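Local coordinates for UTP-glucose-1-phosphate uridylyltransferase 2 (Trypanosoma brucei, PDB 3GUE), which probably catalyses the reversible transfer of a uridylyl group from UTP to glucose 1-phosphate, giving UDP-glucose and diphosphate, and binds UDP-glucose, at residues I64-L74 / L227-H236; C378-A388 / F423-L434. All blocks are in the same frame, centred on the assembly; numbering follows the deposited sequence.

In the fold
Contact 1 (64-74 with 227-236) closes before contact 2 (378-388 with 423-434) opens, so they follow in series. Their centres lie 37 Å apart and their nearest atoms about 16 Å. Contact 1 belongs to the GT-A-like core: helix 71-74 leads into strand 77-83 of the mixed seven-strand sheet, and helix 229-237 connects its strands 214-219 and 242-248. Segment 378-388 precedes the C-terminal parallel sheet and 423-434 connects its strands 409-412 and 437-443, so contact 2 ties the two parts together. The L381 side chain of contact 2 is about 12 Å from the bound UDP-glucose; the L231 side chain of contact 1 is about 11 Å from that of N302, which binds UDP-glucose.

Contact 1. Residues I64-L74 / L227-H236; sequences IETKGENTALL and LDVRLLDYMH
E65 and R230 bring their CA atoms to 5.8 Å, and N70 and D233 to 6.5 Å, which marks the two places where loop 65-70 comes close to helix 229-236. I64 lays CD1 over one face of the Y234 ring, 3.5 Å from the centroid and 17° off the normal. This methyl gets there because CG1 lies between the backbone N and the carbonyl carbon (chi1 54°), and it also meets L231 CD1. At the other end L73 repeats the CH-pi geometry on H236, its CD2 lying 3.6 Å from the imidazole centroid. H236 ND1 is itself hydrogen-bonded to Y214.

Between these two ends the contact is largely polar. D228 occupies the N-cap position, OD1 accepting weak bonds from R230 N and L231 N. E65 reaches the same helix start with an extended chain: its OE2 lies 2.7 Å from D228 OD2, the side chains coming from opposite directions and their carboxylate planes 82° apart. At this distance one of the two acids is probably protonated; a water donating to E65 OE1 and D228 OD2, and the salt bridge from D228 to R371, probably ease the charge further. E65 OE1 lies at the edge of the R230 guanidinium, in its plane, a long salt bridge of 3.9 Å to R230 NE. In fold terms, loop 65-70 wraps one side of the helix of a beta-alpha-beta crossover between parallel strands 214-219 and 242-248, while L231, L232 and M235 pack on those strands and on W307. Farther along, the one N-H of N70 is split between D233 OD1 and OD2, both bonds weak at 3.3 Å. Another water donates to G68 O and D233 OD2. Beside helix 107-122, L74 CD1 meets L227 CD2 at 3.8 Å, and also V229 CG2.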
loop_
_atom_site.group_PDB
_atom_site.type_symbol
_atom_site.label_atom_id
_atom_site.label_comp_id
_atom_site.label_asym_id
_atom_site.label_seq_id
_atom_site.Cartn_x
_atom_site.Cartn_y
_atom_site.Cartn_z
ATOM N N ILE A 64 -9.780 -23.643 3.133
ATOM C CA ILE A 64 -11.049 -23.156 2.570
ATOM C C ILE A 64 -11.258 -23.334 1.064
ATOM O O ILE A 64 -12.396 -23.230 0.577
ATOM C CB ILE A 64 -11.312 -21.672 2.951
ATOM C CG1 ILE A 64 -10.133 -20.771 2.568
ATOM C CG2 ILE A 64 -11.636 -21.547 4.447
ATOM C CD1 ILE A 64 -10.534 -19.332 2.198
ATOM N N GLU A 65 -10.165 -23.576 0.328
ATOM C CA GLU A 65 -10.221 -23.742 -1.136
ATOM C C GLU A 65 -10.438 -25.198 -1.581
ATOM O O GLU A 65 -10.090 -26.131 -0.872
ATOM C CB GLU A 65 -8.958 -23.168 -1.788
ATOM C CG GLU A 65 -8.935 -21.640 -1.819
ATOM C CD GLU A 65 -7.770 -21.067 -2.621
ATOM O OE1 GLU A 65 -6.832 -21.821 -2.969
ATOM O OE2 GLU A 65 -7.794 -19.852 -2.897
ATOM N N THR A 66 -11.018 -25.378 -2.765
ATOM C CA THR A 66 -11.243 -26.715 -3.325
ATOM C C THR A 66 -10.611 -26.835 -4.718
ATOM O O THR A 66 -10.201 -25.829 -5.305
ATOM C CB THR A 66 -12.758 -27.062 -3.407
ATOM O OG1 THR A 66 -13.403 -26.188 -4.344
ATOM C CG2 THR A 66 -13.430 -26.942 -2.032
ATOM N N LYS A 67 -10.525 -28.058 -5.241
ATOM C CA LYS A 67 -10.149 -28.268 -6.641
ATOM C C LYS A 67 -11.277 -27.776 -7.572
ATOM O O LYS A 67 -12.444 -27.704 -7.165
ATOM C CB LYS A 67 -9.851 -29.742 -6.922
ATOM C CG LYS A 67 -8.568 -30.283 -6.250
ATOM C CD LYS A 67 -8.271 -31.720 -6.640
ATOM C CE LYS A 67 -9.070 -32.726 -5.807
ATOM N NZ LYS A 67 -8.686 -34.149 -6.101
ATOM N N GLY A 68 -10.920 -27.452 -8.816
ATOM C CA GLY A 68 -11.896 -27.007 -9.811
ATOM C C GLY A 68 -12.041 -25.505 -9.720
ATOM O O GLY A 68 -11.752 -24.918 -8.667
ATOM N N GLU A 69 -12.412 -24.867 -10.836
ATOM C CA GLU A 69 -12.704 -23.426 -10.838
ATOM C C GLU A 69 -14.032 -23.149 -11.521
ATOM O O GLU A 69 -14.422 -23.850 -12.441
ATOM C CB GLU A 69 -11.614 -22.624 -11.530
ATOM C CG GLU A 69 -10.282 -22.660 -10.805
ATOM C CD GLU A 69 -9.158 -22.180 -11.673
ATOM O OE1 GLU A 69 -9.334 -22.193 -12.900
ATOM O OE2 GLU A 69 -8.089 -21.807 -11.138
ATOM N N ASN A 70 -14.702 -22.112 -11.053
ATOM C CA ASN A 70 -15.907 -21.637 -11.672
ATOM C C ASN A 70 -15.498 -20.496 -12.581
ATOM O O ASN A 70 -15.470 -19.344 -12.123
ATOM C CB ASN A 70 -16.885 -21.132 -10.596
ATOM C CG ASN A 70 -18.298 -20.890 -11.144
ATOM O OD1 ASN A 70 -18.518 -20.914 -12.355
ATOM N ND2 ASN A 70 -19.259 -20.644 -10.239
ATOM N N THR A 71 -15.189 -20.818 -13.851
ATOM C CA THR A 71 -14.757 -19.804 -14.854
ATOM C C THR A 71 -15.816 -18.709 -15.064
ATOM O O THR A 71 -15.475 -17.576 -15.355
ATOM C CB THR A 71 -14.343 -20.442 -16.206
ATOM O OG1 THR A 71 -13.494 -21.564 -15.950
ATOM C CG2 THR A 71 -13.564 -19.447 -17.084
ATOM N N ALA A 72 -17.091 -19.050 -14.874
ATOM C CA ALA A 72 -18.175 -18.060 -14.876
ATOM C C ALA A 72 -17.945 -16.867 -13.930
ATOM O O ALA A 72 -18.289 -15.726 -14.280
ATOM C CB ALA A 72 -19.514 -18.735 -14.601
ATOM N N LEU A 73 -17.352 -17.127 -12.760
ATOM C CA LEU A 73 -16.904 -16.062 -11.839
ATOM C C LEU A 73 -15.728 -15.223 -12.318
ATOM O O LEU A 73 -15.720 -14.002 -12.127
ATOM C CB LEU A 73 -16.611 -16.615 -10.427
ATOM C CG LEU A 73 -17.868 -17.042 -9.660
ATOM C CD1 LEU A 73 -17.485 -17.878 -8.460
ATOM C CD2 LEU A 73 -18.812 -15.830 -9.266
ATOM N N LEU A 74 -14.720 -15.853 -12.917
ATOM C CA LEU A 74 -13.596 -15.103 -13.485
ATOM C C LEU A 74 -14.082 -14.136 -14.567
ATOM O O LEU A 74 -13.607 -12.992 -14.686
ATOM C CB LEU A 74 -12.555 -16.058 -14.074
ATOM C CG LEU A 74 -11.357 -15.390 -14.740
ATOM C CD1 LEU A 74 -10.517 -14.546 -13.780
ATOM C CD2 LEU A 74 -10.507 -16.427 -15.466
ATOM N N LEU A 227 -4.643 -12.799 -8.690
ATOM C CA LEU A 227 -6.042 -13.162 -8.788
ATOM C C LEU A 227 -6.156 -14.705 -8.637
ATOM O O LEU A 227 -5.738 -15.460 -9.517
ATOM C CB LEU A 227 -6.600 -12.674 -10.118
ATOM C CG LEU A 227 -8.127 -12.569 -10.115
ATOM C CD1 LEU A 227 -8.626 -11.415 -10.999
ATOM C CD2 LEU A 227 -8.790 -13.874 -10.477
ATOM N N ASP A 228 -6.685 -15.166 -7.505
ATOM C CA ASP A 228 -6.855 -16.615 -7.250
ATOM C C ASP A 228 -8.300 -16.951 -7.528
ATOM O O ASP A 228 -9.180 -16.572 -6.751
ATOM C CB ASP A 228 -6.522 -16.947 -5.791
ATOM C CG ASP A 228 -6.542 -18.457 -5.485
ATOM O OD1 ASP A 228 -7.188 -19.281 -6.177
ATOM O OD2 ASP A 228 -5.882 -18.827 -4.496
ATOM N N VAL A 229 -8.573 -17.621 -8.643
ATOM C CA VAL A 229 -9.964 -17.993 -8.930
ATOM C C VAL A 229 -10.578 -18.926 -7.835
ATOM O O VAL A 229 -11.773 -18.834 -7.555
ATOM C CB VAL A 229 -10.160 -18.524 -10.377
ATOM C CG1 VAL A 229 -11.650 -18.775 -10.676
ATOM C CG2 VAL A 229 -9.568 -17.545 -11.398
ATOM N N ARG A 230 -9.758 -19.756 -7.179
ATOM C CA ARG A 230 -10.252 -20.645 -6.088
ATOM C C ARG A 230 -10.662 -19.870 -4.800
ATOM O O ARG A 230 -11.522 -20.322 -4.042
ATOM C CB ARG A 230 -9.258 -21.794 -5.780
ATOM C CG ARG A 230 -8.902 -22.666 -7.005
ATOM C CD ARG A 230 -8.161 -23.980 -6.630
ATOM N NE ARG A 230 -6.738 -23.755 -6.369
ATOM C CZ ARG A 230 -5.731 -24.244 -7.099
ATOM N NH1 ARG A 230 -5.964 -25.026 -8.161
ATOM N NH2 ARG A 230 -4.474 -23.948 -6.761
ATOM N N LEU A 231 -10.060 -18.707 -4.586
ATOM C CA LEU A 231 -10.441 -17.815 -3.495
ATOM C C LEU A 231 -11.649 -16.995 -3.906
ATOM O O LEU A 231 -12.564 -16.728 -3.112
ATOM C CB LEU A 231 -9.304 -16.882 -3.152
ATOM C CG LEU A 231 -9.476 -16.008 -1.903
ATOM C CD1 LEU A 231 -9.889 -16.809 -0.626
ATOM C CD2 LEU A 231 -8.187 -15.233 -1.676
ATOM N N LEU A 232 -11.646 -16.576 -5.148
ATOM C CA LEU A 232 -12.859 -16.012 -5.700
ATOM C C LEU A 232 -14.040 -16.954 -5.502
ATOM O O LEU A 232 -15.105 -16.521 -5.053
ATOM C CB LEU A 232 -12.676 -15.658 -7.169
ATOM C CG LEU A 232 -13.901 -15.070 -7.874
ATOM C CD1 LEU A 232 -14.534 -13.939 -6.990
ATOM C CD2 LEU A 232 -13.460 -14.557 -9.214
ATOM N N ASP A 233 -13.848 -18.230 -5.842
ATOM C CA ASP A 233 -14.887 -19.273 -5.733
ATOM C C ASP A 233 -15.419 -19.317 -4.299
ATOM O O ASP A 233 -16.620 -19.323 -4.083
ATOM C CB ASP A 233 -14.320 -20.661 -6.092
ATOM C CG ASP A 233 -14.139 -20.888 -7.587
ATOM O OD1 ASP A 233 -14.633 -20.102 -8.416
ATOM O OD2 ASP A 233 -13.513 -21.907 -7.938
ATOM N N TYR A 234 -14.494 -19.325 -3.337
ATOM C CA TYR A 234 -14.799 -19.338 -1.909
ATOM C C TYR A 234 -15.630 -18.155 -1.439
ATOM O O TYR A 234 -16.619 -18.329 -0.715
ATOM C CB TYR A 234 -13.525 -19.375 -1.089
ATOM C CG TYR A 234 -13.788 -19.231 0.399
ATOM C CD1 TYR A 234 -14.346 -20.282 1.127
ATOM C CD2 TYR A 234 -13.505 -18.033 1.067
ATOM C CE1 TYR A 234 -14.605 -20.163 2.465
ATOM C CE2 TYR A 234 -13.759 -17.896 2.420
ATOM C CZ TYR A 234 -14.313 -18.983 3.119
ATOM O OH TYR A 234 -14.566 -18.892 4.477
ATOM N N MET A 235 -15.200 -16.967 -1.844
ATOM C CA MET A 235 -15.859 -15.716 -1.483
ATOM C C MET A 235 -17.321 -15.715 -1.938
ATOM O O MET A 235 -18.248 -15.366 -1.180
ATOM C CB MET A 235 -15.103 -14.576 -2.142
ATOM C CG MET A 235 -15.627 -13.206 -1.780
ATOM S SD MET A 235 -14.961 -11.989 -2.908
ATOM C CE MET A 235 -15.807 -10.525 -2.252
ATOM N N HIS A 236 -17.508 -16.098 -3.192
ATOM C CA HIS A 236 -18.837 -16.275 -3.779
ATOM C C HIS A 236 -19.741 -17.338 -3.074
ATOM O O HIS A 236 -20.935 -17.103 -2.837
ATOM C CB HIS A 236 -18.645 -16.609 -5.261
ATOM C CG HIS A 236 -19.921 -16.813 -6.003
ATOM N ND1 HIS A 236 -20.744 -15.769 -6.377
ATOM C CD2 HIS A 236 -20.512 -17.937 -6.457
ATOM C CE1 HIS A 236 -21.794 -16.249 -7.017
ATOM N NE2 HIS A 236 -21.676 -17.563 -7.078
HETATM O O HOH W 1 -4.505 -21.388 -4.322
HETATM O O HOH W 2 -12.188 -22.690 -3.837
HETATM O O HOH W 3 -13.079 -23.784 -6.393
#

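Contact 2. Residues C378-A388 / F423-L434; sequences CSDLLALRSDA and FEKLVKGGVPSL
F423 swings its ring toward helix 378-385 with CG anti to the backbone N (chi1 172°), and D387 turns its carboxylate toward S433 and L434 with CG between the backbone N and the carbonyl carbon (chi1 66°). The F423 ring is a knob in the hole formed by C378, L381, L382 and R385. C378 O lies over one face and V427 CG2 over the opposite one; L382 CB is 3.6 Å from F423 CE1, and R385 NH1 comes to the ring edge near its plane. The C378 sulfur lies obliquely, 4.9 Å from the ring centroid. L381 CD2, while 3.6 Å from F423 CE2, also sits over the centre of the R385 guanidinium, whose NH2 donates to Q100 O.

Beyond the ring, L382 lays CD1 against V427 CG1 and P432 CD, CD2 toward L426, and meets L434 CD1 with CG. Just past the helix end D387 grips the second segment with both oxygens on their syn sides: S433 OG donates to OD2 at 2.5 Å, and L434 N to OD1 at 2.8 Å. D387 OD1 also accepts from R435 N. S386 OG donates to A383 O and accepts from A388 N in an ST turn, which holds it beside L434 CB. A water accepting from D387 N donates to P432 O.

The contact joins helix 378-385, which follows the core strand 362-366, to the C-terminal parallel beta-structure. The axes of segments 378-385 and 423-427 approach to 11.2 Å with nearly parallel N-to-C directions (crossing angle -30°), the F423 ring reaching across as the knob. Strand 409-412 meets L382 and A383 through I410, and strands 446-448 and 453-455 pack against L426, P432 and L434.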
loop_
_atom_site.group_PDB
_atom_site.type_symbol
_atom_site.label_atom_id
_atom_site.label_comp_id
_atom_site.label_asym_id
_atom_site.label_seq_id
_atom_site.Cartn_x
_atom_site.Cartn_y
_atom_site.Cartn_z
ATOM N N CYS A 378 12.635 2.106 1.739
ATOM C CA CYS A 378 13.849 1.843 0.978
ATOM C C CYS A 378 14.492 0.532 1.453
ATOM O O CYS A 378 15.097 -0.156 0.642
ATOM C CB CYS A 378 14.836 3.017 1.071
ATOM S SG CYS A 378 14.448 4.493 0.101
ATOM N N SER A 379 14.327 0.189 2.745
ATOM C CA SER A 379 14.683 -1.144 3.274
ATOM C C SER A 379 13.982 -2.314 2.599
ATOM O O SER A 379 14.621 -3.331 2.322
ATOM C CB SER A 379 14.577 -1.264 4.815
ATOM O OG SER A 379 13.415 -0.658 5.373
ATOM N N ASP A 380 12.694 -2.140 2.320
ATOM C CA ASP A 380 11.886 -3.086 1.557
ATOM C C ASP A 380 12.362 -3.182 0.128
ATOM O O ASP A 380 12.427 -4.297 -0.455
ATOM C CB ASP A 380 10.418 -2.650 1.530
ATOM C CG ASP A 380 9.695 -2.782 2.871
ATOM O OD1 ASP A 380 10.015 -3.645 3.688
ATOM O OD2 ASP A 380 8.749 -1.995 3.102
ATOM N N LEU A 381 12.675 -2.012 -0.433
ATOM C CA LEU A 381 13.161 -1.872 -1.819
ATOM C C LEU A 381 14.474 -2.584 -2.038
ATOM O O LEU A 381 14.660 -3.214 -3.077
ATOM C CB LEU A 381 13.328 -0.409 -2.194
ATOM C CG LEU A 381 13.782 -0.154 -3.638
ATOM C CD1 LEU A 381 12.725 -0.713 -4.610
ATOM C CD2 LEU A 381 14.020 1.363 -3.818
ATOM N N LEU A 382 15.393 -2.417 -1.079
ATOM C CA LEU A 382 16.632 -3.172 -1.029
ATOM C C LEU A 382 16.394 -4.684 -1.115
ATOM O O LEU A 382 17.105 -5.385 -1.879
ATOM C CB LEU A 382 17.422 -2.842 0.259
ATOM C CG LEU A 382 18.656 -3.682 0.634
ATOM C CD1 LEU A 382 19.673 -3.691 -0.516
ATOM C CD2 LEU A 382 19.306 -3.140 1.935
ATOM N N ALA A 383 15.426 -5.180 -0.330
ATOM C CA ALA A 383 15.152 -6.626 -0.283
ATOM C C ALA A 383 14.581 -7.089 -1.628
ATOM O O ALA A 383 15.017 -8.116 -2.161
ATOM C CB ALA A 383 14.204 -7.009 0.873
ATOM N N LEU A 384 13.692 -6.276 -2.205
ATOM C CA LEU A 384 13.067 -6.624 -3.476
ATOM C C LEU A 384 14.061 -6.682 -4.627
ATOM O O LEU A 384 14.029 -7.627 -5.462
ATOM C CB LEU A 384 11.944 -5.653 -3.823
ATOM C CG LEU A 384 10.958 -6.169 -4.885
ATOM C CD1 LEU A 384 10.248 -7.445 -4.412
ATOM C CD2 LEU A 384 9.937 -5.116 -5.161
ATOM N N ARG A 385 14.959 -5.697 -4.641
ATOM C CA ARG A 385 15.952 -5.541 -5.698
ATOM C C ARG A 385 16.993 -6.650 -5.590
ATOM O O ARG A 385 17.566 -7.059 -6.594
ATOM C CB ARG A 385 16.606 -4.163 -5.633
ATOM C CG ARG A 385 15.770 -3.055 -6.244
ATOM C CD ARG A 385 16.490 -1.721 -6.254
ATOM N NE ARG A 385 15.679 -0.729 -6.944
ATOM C CZ ARG A 385 16.008 0.549 -7.098
ATOM N NH1 ARG A 385 17.148 1.017 -6.596
ATOM N NH2 ARG A 385 15.183 1.352 -7.760
ATOM N N SER A 386 17.188 -7.167 -4.371
ATOM C CA SER A 386 18.133 -8.255 -4.137
ATOM C C SER A 386 17.592 -9.649 -4.526
ATOM O O SER A 386 16.385 -9.846 -4.685
ATOM C CB SER A 386 18.525 -8.289 -2.662
ATOM O OG SER A 386 17.537 -9.009 -1.963
ATOM N N ASP A 387 18.518 -10.613 -4.570
ATOM C CA ASP A 387 18.250 -12.018 -4.926
ATOM C C ASP A 387 17.381 -12.751 -3.850
ATOM O O ASP A 387 17.078 -13.945 -3.972
ATOM C CB ASP A 387 19.579 -12.769 -5.217
ATOM C CG ASP A 387 20.484 -12.923 -3.980
ATOM O OD1 ASP A 387 20.098 -12.465 -2.922
ATOM O OD2 ASP A 387 21.582 -13.544 -4.049
ATOM N N ALA A 388 17.004 -12.033 -2.802
ATOM C CA ALA A 388 16.023 -12.546 -1.846
ATOM C C ALA A 388 14.664 -12.752 -2.512
ATOM O O ALA A 388 13.872 -13.587 -2.061
ATOM C CB ALA A 388 15.880 -11.591 -0.645
ATOM N N PHE A 423 19.510 6.241 0.122
ATOM C CA PHE A 423 19.487 4.812 -0.194
ATOM C C PHE A 423 20.339 4.550 -1.416
ATOM O O PHE A 423 20.922 3.488 -1.537
ATOM C CB PHE A 423 18.051 4.291 -0.443
ATOM C CG PHE A 423 18.008 2.851 -0.953
ATOM C CD1 PHE A 423 18.495 1.796 -0.168
ATOM C CD2 PHE A 423 17.479 2.557 -2.214
ATOM C CE1 PHE A 423 18.488 0.460 -0.650
ATOM C CE2 PHE A 423 17.457 1.237 -2.702
ATOM C CZ PHE A 423 17.970 0.180 -1.903
ATOM N N GLU A 424 20.358 5.521 -2.325
ATOM C CA GLU A 424 21.162 5.500 -3.554
ATOM C C GLU A 424 22.676 5.326 -3.348
ATOM O O GLU A 424 23.324 4.617 -4.120
ATOM C CB GLU A 424 20.822 6.706 -4.421
ATOM C CG GLU A 424 19.462 6.514 -5.108
ATOM C CD GLU A 424 18.970 7.706 -5.876
ATOM O OE1 GLU A 424 17.860 7.610 -6.432
ATOM O OE2 GLU A 424 19.670 8.739 -5.929
ATOM N N LYS A 425 23.237 5.941 -2.314
ATOM C CA LYS A 425 24.644 5.702 -1.986
ATOM C C LYS A 425 24.960 4.280 -1.500
ATOM O O LYS A 425 26.052 3.738 -1.780
ATOM C CB LYS A 425 25.178 6.777 -1.026
ATOM C CG LYS A 425 25.786 7.966 -1.818
ATOM C CD LYS A 425 25.638 9.312 -1.143
ATOM C CE LYS A 425 24.487 10.100 -1.756
ATOM N NZ LYS A 425 24.901 10.836 -3.013
ATOM N N LEU A 426 24.004 3.680 -0.784
ATOM C CA LEU A 426 24.165 2.338 -0.221
ATOM C C LEU A 426 24.357 1.237 -1.288
ATOM O O LEU A 426 25.217 0.352 -1.136
ATOM C CB LEU A 426 22.967 2.000 0.694
ATOM C CG LEU A 426 23.020 0.665 1.424
ATOM C CD1 LEU A 426 24.213 0.706 2.410
ATOM C CD2 LEU A 426 21.712 0.339 2.181
ATOM N N VAL A 427 23.537 1.298 -2.344
ATOM C CA VAL A 427 23.499 0.308 -3.413
ATOM C C VAL A 427 24.173 0.781 -4.723
ATOM O O VAL A 427 24.200 0.039 -5.713
ATOM C CB VAL A 427 22.041 -0.058 -3.776
ATOM C CG1 VAL A 427 21.431 -1.002 -2.742
ATOM C CG2 VAL A 427 21.194 1.195 -3.971
ATOM N N LYS A 428 24.683 2.011 -4.720
ATOM C CA LYS A 428 25.363 2.621 -5.857
ATOM C C LYS A 428 26.343 1.656 -6.529
ATOM O O LYS A 428 26.300 1.446 -7.737
ATOM C CB LYS A 428 26.116 3.854 -5.349
ATOM C CG LYS A 428 26.968 4.560 -6.346
ATOM C CD LYS A 428 28.090 5.298 -5.639
ATOM C CE LYS A 428 27.600 6.496 -4.862
ATOM N NZ LYS A 428 28.715 7.015 -4.013
ATOM N N GLY A 429 27.240 1.085 -5.729
ATOM C CA GLY A 429 28.265 0.182 -6.257
ATOM C C GLY A 429 27.849 -1.272 -6.260
ATOM O O GLY A 429 28.660 -2.152 -6.565
ATOM N N GLY A 430 26.586 -1.526 -5.907
ATOM C CA GLY A 430 26.056 -2.882 -5.886
ATOM C C GLY A 430 24.960 -3.200 -4.887
ATOM O O GLY A 430 25.028 -2.840 -3.708
ATOM N N VAL A 431 23.947 -3.918 -5.367
ATOM C CA VAL A 431 22.940 -4.503 -4.472
ATOM C C VAL A 431 23.549 -5.812 -3.969
ATOM O O VAL A 431 23.928 -6.650 -4.789
ATOM C CB VAL A 431 21.587 -4.782 -5.221
ATOM C CG1 VAL A 431 20.491 -5.275 -4.241
ATOM C CG2 VAL A 431 21.122 -3.546 -5.957
ATOM N N PRO A 432 23.666 -5.989 -2.629
ATOM C CA PRO A 432 24.242 -7.221 -2.081
ATOM C C PRO A 432 23.296 -8.412 -2.238
ATOM O O PRO A 432 22.091 -8.223 -2.420
ATOM C CB PRO A 432 24.446 -6.880 -0.588
ATOM C CG PRO A 432 23.307 -5.918 -0.301
ATOM C CD PRO A 432 23.265 -5.058 -1.557
ATOM N N SER A 433 23.859 -9.624 -2.202
ATOM C CA SER A 433 23.082 -10.866 -2.151
ATOM C C SER A 433 22.480 -10.894 -0.737
ATOM O O SER A 433 23.186 -10.668 0.242
ATOM C CB SER A 433 24.001 -12.074 -2.419
ATOM O OG SER A 433 23.373 -13.349 -2.309
ATOM N N LEU A 434 21.180 -11.136 -0.656
ATOM C CA LEU A 434 20.452 -11.217 0.634
ATOM C C LEU A 434 19.583 -12.473 0.777
ATOM O O LEU A 434 18.832 -12.605 1.734
ATOM C CB LEU A 434 19.577 -9.958 0.855
ATOM C CG LEU A 434 20.347 -8.620 0.998
ATOM C CD1 LEU A 434 19.392 -7.482 0.928
ATOM C CD2 LEU A 434 21.144 -8.540 2.312
HETATM O O HOH W 4 21.238 -9.425 -4.750
#